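Local coordinates for uricase (Arthrobacter globiformis, PDB 2YZC), which oxidises urate with molecular oxygen to 5-hydroxyisourate, releasing hydrogen peroxide, on the route to allantoin, at residues I146-G152 against V186-Y192; G106-Q112 against R133-I139; S246-H251 against P275-I279. One frame throughout, in Å; residues are numbered along the deposited sequence.

Contact 1: residues I146-G152 against V186-Y192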
loop_
_atom_site.group_PDB
_atom_site.type_symbol
_atom_site.label_atom_id
_atom_site.label_comp_id
_atom_site.label_asym_id
_atom_site.label_seq_id
_atom_site.Cartn_x
_atom_site.Cartn_y
_atom_site.Cartn_z
ATOM N N ILE A 146 19.623 -2.759 22.498
ATOM C CA ILE A 146 19.359 -2.027 21.265
ATOM C C ILE A 146 19.623 -2.840 20.003
ATOM O O ILE A 146 20.669 -3.493 19.866
ATOM C CB ILE A 146 20.223 -0.752 21.182
ATOM C CG1 ILE A 146 19.895 0.177 22.350
ATOM C CG2 ILE A 146 19.988 -0.048 19.855
ATOM C CD1 ILE A 146 20.802 1.390 22.429
ATOM N N VAL A 147 18.662 -2.789 19.085
ATOM C CA VAL A 147 18.753 -3.466 17.797
ATOM C C VAL A 147 18.578 -2.405 16.714
ATOM O O VAL A 147 17.549 -1.731 16.668
ATOM C CB VAL A 147 17.639 -4.535 17.629
ATOM C CG1 VAL A 147 17.563 -5.005 16.172
ATOM C CG2 VAL A 147 17.911 -5.725 18.546
ATOM N N ALA A 148 19.589 -2.240 15.864
ATOM C CA ALA A 148 19.510 -1.276 14.771
ATOM C C ALA A 148 19.293 -2.080 13.499
ATOM O O ALA A 148 19.551 -3.277 13.471
ATOM C CB ALA A 148 20.808 -0.465 14.670
ATOM N N GLY A 149 18.807 -1.436 12.447
ATOM C CA GLY A 149 18.588 -2.179 11.227
ATOM C C GLY A 149 18.399 -1.318 10.002
ATOM O O GLY A 149 18.418 -0.088 10.066
ATOM N N ILE A 150 18.226 -1.987 8.873
ATOM C CA ILE A 150 18.012 -1.306 7.612
ATOM C C ILE A 150 16.946 -2.093 6.869
ATOM O O ILE A 150 16.846 -3.313 7.015
ATOM C CB ILE A 150 19.313 -1.256 6.780
ATOM C CG1 ILE A 150 19.092 -0.431 5.507
ATOM C CG2 ILE A 150 19.760 -2.665 6.428
ATOM C CD1 ILE A 150 20.370 -0.151 4.740
ATOM N N GLU A 151 16.126 -1.394 6.097
ATOM C CA GLU A 151 15.089 -2.060 5.333
ATOM C C GLU A 151 14.786 -1.255 4.083
ATOM O O GLU A 151 15.212 -0.106 3.959
ATOM C CB GLU A 151 13.823 -2.233 6.183
ATOM C CG GLU A 151 13.183 -0.940 6.659
ATOM C CD GLU A 151 12.129 -1.179 7.732
ATOM O OE1 GLU A 151 11.320 -0.263 8.002
ATOM O OE2 GLU A 151 12.116 -2.284 8.313
ATOM N N GLY A 152 14.087 -1.885 3.143
ATOM C CA GLY A 152 13.715 -1.208 1.913
ATOM C C GLY A 152 14.851 -0.929 0.950
ATOM O O GLY A 152 14.692 -0.144 0.017
ATOM N N VAL A 186 17.161 -5.868 0.970
ATOM C CA VAL A 186 17.934 -6.087 2.174
ATOM C C VAL A 186 17.195 -5.617 3.418
ATOM O O VAL A 186 16.870 -4.436 3.555
ATOM C CB VAL A 186 19.296 -5.373 2.117
ATOM C CG1 VAL A 186 20.088 -5.674 3.386
ATOM C CG2 VAL A 186 20.072 -5.825 0.886
ATOM N N SER A 187 16.909 -6.568 4.300
ATOM C CA SER A 187 16.255 -6.305 5.575
ATOM C C SER A 187 17.191 -6.963 6.570
ATOM O O SER A 187 17.316 -8.188 6.589
ATOM C CB SER A 187 14.882 -6.980 5.661
ATOM O OG SER A 187 13.889 -6.235 4.982
ATOM N N ALA A 188 17.876 -6.155 7.366
ATOM C CA ALA A 188 18.809 -6.700 8.341
ATOM C C ALA A 188 18.657 -5.985 9.667
ATOM O O ALA A 188 18.361 -4.795 9.711
ATOM C CB ALA A 188 20.236 -6.552 7.835
ATOM N N ARG A 189 18.854 -6.726 10.749
ATOM C CA ARG A 189 18.767 -6.161 12.083
ATOM C C ARG A 189 19.881 -6.770 12.923
ATOM O O ARG A 189 20.091 -7.985 12.909
ATOM C CB ARG A 189 17.390 -6.449 12.679
ATOM C CG ARG A 189 16.334 -5.483 12.158
ATOM C CD ARG A 189 14.925 -5.967 12.403
ATOM N NE ARG A 189 13.937 -4.963 12.011
ATOM C CZ ARG A 189 13.874 -4.384 10.813
ATOM N NH1 ARG A 189 14.746 -4.701 9.863
ATOM N NH2 ARG A 189 12.927 -3.488 10.563
ATOM N N TRP A 190 20.613 -5.912 13.623
ATOM C CA TRP A 190 21.719 -6.368 14.452
ATOM C C TRP A 190 21.602 -5.854 15.886
ATOM O O TRP A 190 21.190 -4.711 16.134
ATOM C CB TRP A 190 23.053 -5.956 13.803
ATOM C CG TRP A 190 23.186 -4.486 13.498
ATOM C CD1 TRP A 190 23.772 -3.538 14.286
ATOM C CD2 TRP A 190 22.745 -3.804 12.313
ATOM N NE1 TRP A 190 23.729 -2.312 13.668
ATOM C CE2 TRP A 190 23.105 -2.445 12.456
ATOM C CE3 TRP A 190 22.084 -4.209 11.147
ATOM C CZ2 TRP A 190 22.827 -1.484 11.474
ATOM C CZ3 TRP A 190 21.806 -3.250 10.166
ATOM C CH2 TRP A 190 22.179 -1.905 10.340
ATOM N N ARG A 191 21.944 -6.721 16.832
ATOM C CA ARG A 191 21.858 -6.390 18.246
ATOM C C ARG A 191 23.215 -6.017 18.831
ATOM O O ARG A 191 24.184 -6.760 18.695
ATOM C CB ARG A 191 21.282 -7.575 19.024
ATOM C CG ARG A 191 21.169 -7.335 20.531
ATOM C CD ARG A 191 20.439 -8.484 21.218
ATOM N NE ARG A 191 21.217 -9.722 21.238
ATOM C CZ ARG A 191 22.252 -9.940 22.047
ATOM N NH1 ARG A 191 22.641 -9.003 22.902
ATOM N NH2 ARG A 191 22.897 -11.098 22.009
ATOM N N TYR A 192 23.273 -4.859 19.482
ATOM C CA TYR A 192 24.503 -4.395 20.100
ATOM C C TYR A 192 24.628 -5.029 21.480
ATOM O O TYR A 192 23.626 -5.253 22.155
ATOM C CB TYR A 192 24.481 -2.872 20.235
ATOM C CG TYR A 192 24.494 -2.140 18.910
ATOM C CD1 TYR A 192 25.543 -2.310 18.010
ATOM C CD2 TYR A 192 23.467 -1.261 18.565
ATOM C CE1 TYR A 192 25.578 -1.622 16.798
ATOM C CE2 TYR A 192 23.491 -0.564 17.354
ATOM C CZ TYR A 192 24.551 -0.751 16.479
ATOM O OH TYR A 192 24.592 -0.064 15.289
HETATM O O HOH W 1 22.376 -2.955 23.554
HETATM O O HOH W 2 13.252 -4.520 3.102
#
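W190 lays its indole over the backbone of A148 and G149. G149 CA stands 3.9 Å from the centroid of the six-membered ring of W190 and 27° off its normal, a CH-pi contact, while A148 O lies over the same face nearer the rim. With CG lodged between backbone N and carbonyl carbon (chi1 55°), the indole folds back toward strand 146-152. A148 CB meets two aromatic rings, at W190 NE1 (3.6 Å) and Y192 CE2 (3.8 Å), and W190 NE1 donates nearly in its ring plane to Y192 OH (2.9 Å), fixing one ring against the other. The strands, at 159°, are antiparallel neighbours in the sheet of the tunnelling fold (T-fold) of uricases, and helix 199-216 covers this aromatic face through V202, Y203 and V206. Five backbone bonds join them, two each in the pairs A148-W190 and I150-A188, plus Y192 N to I146 O. On the other face V147 CG1 packs on R189 CB (3.8 Å). R189 reaches along the sheet to E151: NH2 meets OE2 at 2.7 Å in a salt bridge, in the guanidinium plane but from above the carboxylate plane. Beyond it a water links G152 N with S187 OG.

Contact 2: residues G106-Q112 against R133-I139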
loop_
_atom_site.group_PDB
_atom_site.type_symbol
_atom_site.label_atom_id
_atom_site.label_comp_id
_atom_site.label_asym_id
_atom_site.label_seq_id
_atom_site.Cartn_x
_atom_site.Cartn_y
_atom_site.Cartn_z
ATOM N N GLY A 106 9.953 -1.531 28.823
ATOM C CA GLY A 106 9.172 -1.144 27.667
ATOM C C GLY A 106 9.910 -1.382 26.372
ATOM O O GLY A 106 10.979 -1.992 26.348
ATOM N N ARG A 107 9.331 -0.889 25.284
ATOM C CA ARG A 107 9.919 -1.042 23.967
ATOM C C ARG A 107 9.707 0.266 23.208
ATOM O O ARG A 107 8.576 0.717 23.032
ATOM C CB ARG A 107 9.240 -2.200 23.225
ATOM C CG ARG A 107 9.821 -2.508 21.850
ATOM C CD ARG A 107 8.983 -3.563 21.135
ATOM N NE ARG A 107 9.480 -3.863 19.792
ATOM C CZ ARG A 107 10.452 -4.732 19.515
ATOM N NH1 ARG A 107 11.053 -5.414 20.486
ATOM N NH2 ARG A 107 10.826 -4.920 18.253
ATOM N N TRP A 108 10.800 0.887 22.792
ATOM C CA TRP A 108 10.725 2.135 22.051
ATOM C C TRP A 108 11.407 1.886 20.720
ATOM O O TRP A 108 12.522 1.361 20.666
ATOM C CB TRP A 108 11.414 3.252 22.836
ATOM C CG TRP A 108 10.690 3.542 24.119
ATOM C CD1 TRP A 108 9.657 4.424 24.298
ATOM C CD2 TRP A 108 10.853 2.859 25.366
ATOM N NE1 TRP A 108 9.165 4.325 25.582
ATOM C CE2 TRP A 108 9.882 3.371 26.257
ATOM C CE3 TRP A 108 11.725 1.858 25.819
ATOM C CZ2 TRP A 108 9.759 2.915 27.575
ATOM C CZ3 TRP A 108 11.599 1.405 27.129
ATOM C CH2 TRP A 108 10.623 1.936 27.989
ATOM N N ALA A 109 10.725 2.250 19.640
ATOM C CA ALA A 109 11.268 2.019 18.315
ATOM C C ALA A 109 11.089 3.215 17.404
ATOM O O ALA A 109 10.259 4.097 17.651
ATOM C CB ALA A 109 10.613 0.787 17.700
ATOM N N ALA A 110 11.877 3.243 16.339
ATOM C CA ALA A 110 11.788 4.338 15.397
ATOM C C ALA A 110 12.338 3.983 14.038
ATOM O O ALA A 110 13.227 3.140 13.900
ATOM C CB ALA A 110 12.529 5.561 15.937
ATOM N N GLN A 111 11.759 4.619 13.034
ATOM C CA GLN A 111 12.207 4.482 11.668
ATOM C C GLN A 111 12.804 5.863 11.438
ATOM O O GLN A 111 12.267 6.860 11.931
ATOM C CB GLN A 111 11.027 4.249 10.723
ATOM C CG GLN A 111 10.499 2.823 10.746
ATOM C CD GLN A 111 9.245 2.658 9.913
ATOM O OE1 GLN A 111 8.995 1.592 9.347
ATOM N NE2 GLN A 111 8.443 3.706 9.843
ATOM N N GLN A 112 13.931 5.917 10.737
ATOM C CA GLN A 112 14.584 7.187 10.440
ATOM C C GLN A 112 14.580 7.329 8.931
ATOM O O GLN A 112 14.995 6.412 8.218
ATOM C CB GLN A 112 16.027 7.199 10.946
ATOM C CG GLN A 112 16.746 8.532 10.726
ATOM C CD GLN A 112 18.181 8.511 11.216
ATOM O OE1 GLN A 112 18.494 7.872 12.213
ATOM N NE2 GLN A 112 19.060 9.224 10.517
ATOM N N ARG A 133 16.186 3.449 7.939
ATOM C CA ARG A 133 16.967 2.987 9.078
ATOM C C ARG A 133 16.032 2.764 10.262
ATOM O O ARG A 133 15.095 3.539 10.478
ATOM C CB ARG A 133 18.034 4.030 9.415
ATOM C CG ARG A 133 18.786 3.804 10.722
ATOM C CD ARG A 133 19.897 4.835 10.860
ATOM N NE ARG A 133 20.526 4.805 12.176
ATOM C CZ ARG A 133 21.519 5.608 12.547
ATOM N NH1 ARG A 133 22.004 6.505 11.696
ATOM N NH2 ARG A 133 22.012 5.529 13.777
ATOM N N THR A 134 16.284 1.702 11.025
ATOM C CA THR A 134 15.445 1.393 12.169
ATOM C C THR A 134 16.256 1.217 13.446
ATOM O O THR A 134 17.450 0.926 13.409
ATOM C CB THR A 134 14.639 0.094 11.940
ATOM O OG1 THR A 134 15.537 -1.025 11.880
ATOM C CG2 THR A 134 13.857 0.171 10.637
ATOM N N ALA A 135 15.588 1.402 14.579
ATOM C CA ALA A 135 16.215 1.230 15.881
ATOM C C ALA A 135 15.126 0.795 16.848
ATOM O O ALA A 135 14.004 1.300 16.808
ATOM C CB ALA A 135 16.859 2.539 16.353
ATOM N N VAL A 136 15.458 -0.164 17.702
ATOM C CA VAL A 136 14.518 -0.664 18.690
ATOM C C VAL A 136 15.267 -0.773 19.998
ATOM O O VAL A 136 16.364 -1.332 20.048
ATOM C CB VAL A 136 13.984 -2.073 18.332
ATOM C CG1 VAL A 136 13.145 -2.615 19.481
ATOM C CG2 VAL A 136 13.147 -2.016 17.056
ATOM N N LEU A 137 14.681 -0.215 21.048
ATOM C CA LEU A 137 15.274 -0.281 22.375
ATOM C C LEU A 137 14.296 -0.996 23.281
ATOM O O LEU A 137 13.098 -0.719 23.248
ATOM C CB LEU A 137 15.522 1.129 22.945
ATOM C CG LEU A 137 15.710 1.180 24.473
ATOM C CD1 LEU A 137 17.055 0.573 24.859
ATOM C CD2 LEU A 137 15.627 2.625 24.965
ATOM N N GLU A 138 14.792 -1.946 24.063
ATOM C CA GLU A 138 13.942 -2.619 25.025
ATOM C C GLU A 138 14.638 -2.512 26.367
ATOM O O GLU A 138 15.834 -2.769 26.476
ATOM C CB GLU A 138 13.705 -4.093 24.670
ATOM C CG GLU A 138 12.529 -4.314 23.721
ATOM C CD GLU A 138 11.907 -5.703 23.839
ATOM O OE1 GLU A 138 10.963 -6.000 23.072
ATOM O OE2 GLU A 138 12.354 -6.497 24.699
ATOM N N ILE A 139 13.891 -2.092 27.379
ATOM C CA ILE A 139 14.434 -1.967 28.722
ATOM C C ILE A 139 13.758 -3.004 29.601
ATOM O O ILE A 139 12.535 -3.166 29.570
ATOM C CB ILE A 139 14.178 -0.567 29.334
ATOM C CG1 ILE A 139 14.996 0.493 28.593
ATOM C CG2 ILE A 139 14.567 -0.568 30.813
ATOM C CD1 ILE A 139 14.741 1.919 29.086
#
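W108 meets L137 and I139, R133 lies along Q112, and R107 packs on V136 and bridges to E138; W108, R133 and R107 have the most surface buried by the contact. The indole of W108 leans along its own strand toward the I139 end of the partner: CZ3 reaches I139 CD1 at 3.7 Å, and CE3 touches L137 CD2 at 4.1 Å, the side chains crossing at a slant. Its CH2 also comes within 3.4 Å of G106 CA, where no side chain stands in the way.

R107, on the opposite face, is extended throughout, CG lying anti to the backbone N (chi1 -177°). This carries its guanidinium across V136, whose CG1 sits 3.4 Å from CZ, over the centre of one face. The edge is used as well: NH1 forms a salt bridge with E138 OE1 at 2.7 Å, the oxygen lying in the guanidinium plane although the two planar groups stand 83° apart. Both ends are shared, R107 NH1 with I294 O and E138 OE1 with R49.

R133 runs alongside Q112, both chains extended and pointing the same way. Q112 OE1 lies over one face of the guanidinium, 3.7 Å from R133 NE, as packing rather than a hydrogen bond; that oxygen is bonded to T85, and R133 is bridged to D200 and E86.

Eight backbone bonds in four hydrogen-bonded pairs, from G106-I139 to Q112-R133, fix the register of these strands, whose axes are at 171°. The pair lies inside the antiparallel T-fold sheet: strand 38-50 bonds to 106-112, and strand 143-157 bonds to 133-139. Helix 85-99 packs on the face of W108, L137 and I139, while helix 199-216 meets R133 through F199 and Y203.

Contact 3: residues S246-H251 against P275-I279. With 1AL (allantoate ion), chain I.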
loop_
_atom_site.group_PDB
_atom_site.type_symbol
_atom_site.label_atom_id
_atom_site.label_comp_id
_atom_site.label_asym_id
_atom_site.label_seq_id
_atom_site.Cartn_x
_atom_site.Cartn_y
_atom_site.Cartn_z
ATOM N N SER A 246 16.523 -11.151 6.529
ATOM C CA SER A 246 15.360 -11.729 5.882
ATOM C C SER A 246 15.493 -11.231 4.449
ATOM O O SER A 246 15.279 -10.050 4.171
ATOM C CB SER A 246 14.078 -11.199 6.522
ATOM O OG SER A 246 12.941 -11.806 5.941
ATOM N N LEU A 247 15.866 -12.134 3.548
ATOM C CA LEU A 247 16.081 -11.770 2.158
ATOM C C LEU A 247 15.196 -12.492 1.162
ATOM O O LEU A 247 15.265 -13.710 1.027
ATOM C CB LEU A 247 17.539 -12.033 1.777
ATOM C CG LEU A 247 18.627 -11.422 2.662
ATOM C CD1 LEU A 247 19.991 -11.807 2.121
ATOM C CD2 LEU A 247 18.475 -9.907 2.694
ATOM N N PRO A 248 14.333 -11.750 0.458
ATOM C CA PRO A 248 13.482 -12.423 -0.519
ATOM C C PRO A 248 14.295 -12.635 -1.790
ATOM O O PRO A 248 15.213 -11.862 -2.081
ATOM C CB PRO A 248 12.347 -11.423 -0.737
ATOM C CG PRO A 248 13.031 -10.102 -0.556
ATOM C CD PRO A 248 13.897 -10.357 0.668
ATOM N N ASN A 249 14.002 -13.701 -2.522
ATOM C CA ASN A 249 14.688 -13.910 -3.781
ATOM C C ASN A 249 13.637 -13.455 -4.787
ATOM O O ASN A 249 12.740 -14.220 -5.148
ATOM C CB ASN A 249 15.034 -15.377 -4.016
ATOM C CG ASN A 249 16.105 -15.544 -5.082
ATOM O OD1 ASN A 249 16.220 -14.716 -5.982
ATOM N ND2 ASN A 249 16.892 -16.610 -4.986
ATOM N N LYS A 250 13.732 -12.194 -5.200
ATOM C CA LYS A 250 12.776 -11.609 -6.133
ATOM C C LYS A 250 13.131 -12.054 -7.538
ATOM O O LYS A 250 14.047 -11.534 -8.167
ATOM C CB LYS A 250 12.801 -10.086 -6.001
ATOM C CG LYS A 250 12.639 -9.652 -4.545
ATOM C CD LYS A 250 12.160 -8.225 -4.402
ATOM C CE LYS A 250 13.184 -7.231 -4.871
ATOM N NZ LYS A 250 12.660 -5.853 -4.682
ATOM N N HIS A 251 12.379 -13.037 -8.010
ATOM C CA HIS A 251 12.619 -13.650 -9.306
ATOM C C HIS A 251 12.496 -12.791 -10.547
ATOM O O HIS A 251 11.495 -12.117 -10.769
ATOM C CB HIS A 251 11.719 -14.877 -9.452
ATOM C CG HIS A 251 11.845 -15.854 -8.325
ATOM N ND1 HIS A 251 10.754 -16.347 -7.641
ATOM C CD2 HIS A 251 12.934 -16.428 -7.758
ATOM C CE1 HIS A 251 11.165 -17.182 -6.702
ATOM N NE2 HIS A 251 12.483 -17.249 -6.752
ATOM N N PRO A 275 4.950 -15.679 -6.496
ATOM C CA PRO A 275 5.611 -15.866 -5.200
ATOM C C PRO A 275 7.095 -15.499 -5.263
ATOM O O PRO A 275 7.613 -15.146 -6.324
ATOM C CB PRO A 275 5.381 -17.347 -4.916
ATOM C CG PRO A 275 5.508 -17.955 -6.289
ATOM C CD PRO A 275 4.729 -16.974 -7.172
ATOM N N TYR A 276 7.772 -15.564 -4.123
ATOM C CA TYR A 276 9.194 -15.262 -4.072
ATOM C C TYR A 276 9.865 -16.146 -3.035
ATOM O O TYR A 276 9.233 -16.584 -2.077
ATOM C CB TYR A 276 9.445 -13.789 -3.713
ATOM C CG TYR A 276 8.696 -13.299 -2.487
ATOM C CD1 TYR A 276 7.372 -12.883 -2.585
ATOM C CD2 TYR A 276 9.309 -13.256 -1.229
ATOM C CE1 TYR A 276 6.666 -12.431 -1.468
ATOM C CE2 TYR A 276 8.605 -12.803 -0.097
ATOM C CZ TYR A 276 7.284 -12.392 -0.233
ATOM O OH TYR A 276 6.570 -11.930 0.849
ATOM N N GLY A 277 11.142 -16.427 -3.239
ATOM C CA GLY A 277 11.848 -17.230 -2.263
ATOM C C GLY A 277 12.091 -16.320 -1.071
ATOM O O GLY A 277 12.232 -15.108 -1.234
ATOM N N LEU A 278 12.114 -16.888 0.130
ATOM C CA LEU A 278 12.365 -16.101 1.330
ATOM C C LEU A 278 13.394 -16.865 2.149
ATOM O O LEU A 278 13.100 -17.931 2.693
ATOM C CB LEU A 278 11.081 -15.904 2.131
ATOM C CG LEU A 278 11.209 -15.038 3.388
ATOM C CD1 LEU A 278 11.776 -13.663 3.021
ATOM C CD2 LEU A 278 9.846 -14.905 4.056
ATOM N N ILE A 279 14.609 -16.327 2.187
ATOM C CA ILE A 279 15.731 -16.936 2.897
ATOM C C ILE A 279 16.038 -16.091 4.132
ATOM O O ILE A 279 16.234 -14.879 4.028
ATOM C CB ILE A 279 16.978 -17.010 1.969
ATOM C CG1 ILE A 279 16.841 -18.181 0.986
ATOM C CG2 ILE A 279 18.243 -17.204 2.785
ATOM C CD1 ILE A 279 15.620 -18.136 0.087
HETATM C C1 1AL I . 18.396 -20.222 -3.557
HETATM O O2 1AL I . 19.495 -19.686 -3.338
HETATM N N3 1AL I . 17.812 -21.084 -2.682
HETATM N N4 1AL I . 17.814 -19.855 -4.770
HETATM C C5 1AL I . 15.417 -18.981 -3.974
HETATM O O6 1AL I . 15.957 -18.353 -3.044
HETATM O O7 1AL I . 14.238 -18.862 -4.342
HETATM C C8 1AL I . 16.359 -19.798 -4.912
HETATM C C9 1AL I . 14.991 -21.736 -5.524
HETATM O O10 1AL I . 13.981 -21.998 -6.210
HETATM N N11 1AL I . 15.288 -22.401 -4.363
HETATM N N12 1AL I . 15.873 -20.775 -5.878
HETATM O O HOH W 3 7.577 -16.011 -8.924
HETATM O O HOH W 4 9.403 -13.130 -7.118
#
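G277 faces N249 and H251 across an antiparallel pairing that ends in the ligand pocket, and having no side chain it lets the carboxylate of allantoate settle beside the backbone, with O7 of the ligand 3.6 Å from G277 CA. The pairing belongs to the sheet of the T-fold. L247 and I279 exchange two bonds that are nearly straight at the hydrogen, though I279 N is tilted from the carbonyl plane of L247; at the next hydrogen-bonded pair N249 N meets G277 O at 2.6 Å from 41° above its carbonyl plane, and the return bond, G277 N to N249 O, is weak.

CG of N249 lies anti to the backbone N (chi1 -162°), which sends the amide away from strand 276-279 to the ligand, where ND2 donates to O6 of allantoate at 2.8 Å. I279 CD1 crowds that same O6 at 3.2 Å. The imidazole of H251 meets O7 of allantoate at its edge, in the ring plane, through a weak bond from NE2 (3.4 Å), while N249 O lies over the centre of one ring face. H251 is assigned to the charge relay of the active site with K22 and T67, which here come from a neighbouring subunit: its K22 packs on H251, and its T67 and D68 bond the ligand, so the pocket is built between chains. Y276 to I279 also pair with a strand of that subunit, carrying the sheet across the interface.

P248 CB presses on Y276 CD2 at 3.6 Å, and the Y276 hydroxyl is bonded to E24 OE1 of the neighbouring subunit.

How the contacts relate
All three contacts lie in one antiparallel sheet and follow the chain in the order 2, 1, 3, each closing before the next opens. Strands 131-140 and 143-157, consecutive in the chain, join contact 2 to contact 1: their centres are 10 Å apart, and V147 O lies 2.8 Å from V136 N, a probable hydrogen bond. Strands 182-192 and 240-254 are neighbours that join contact 1 to contact 3, with centres 18 Å apart. Contacts 2 and 3 do not touch, their nearest atoms being about 11 Å apart. Strand pairing thus carries one sheet through all three, and at contact 3 it reaches the intersubunit pocket and continues into a neighbouring subunit.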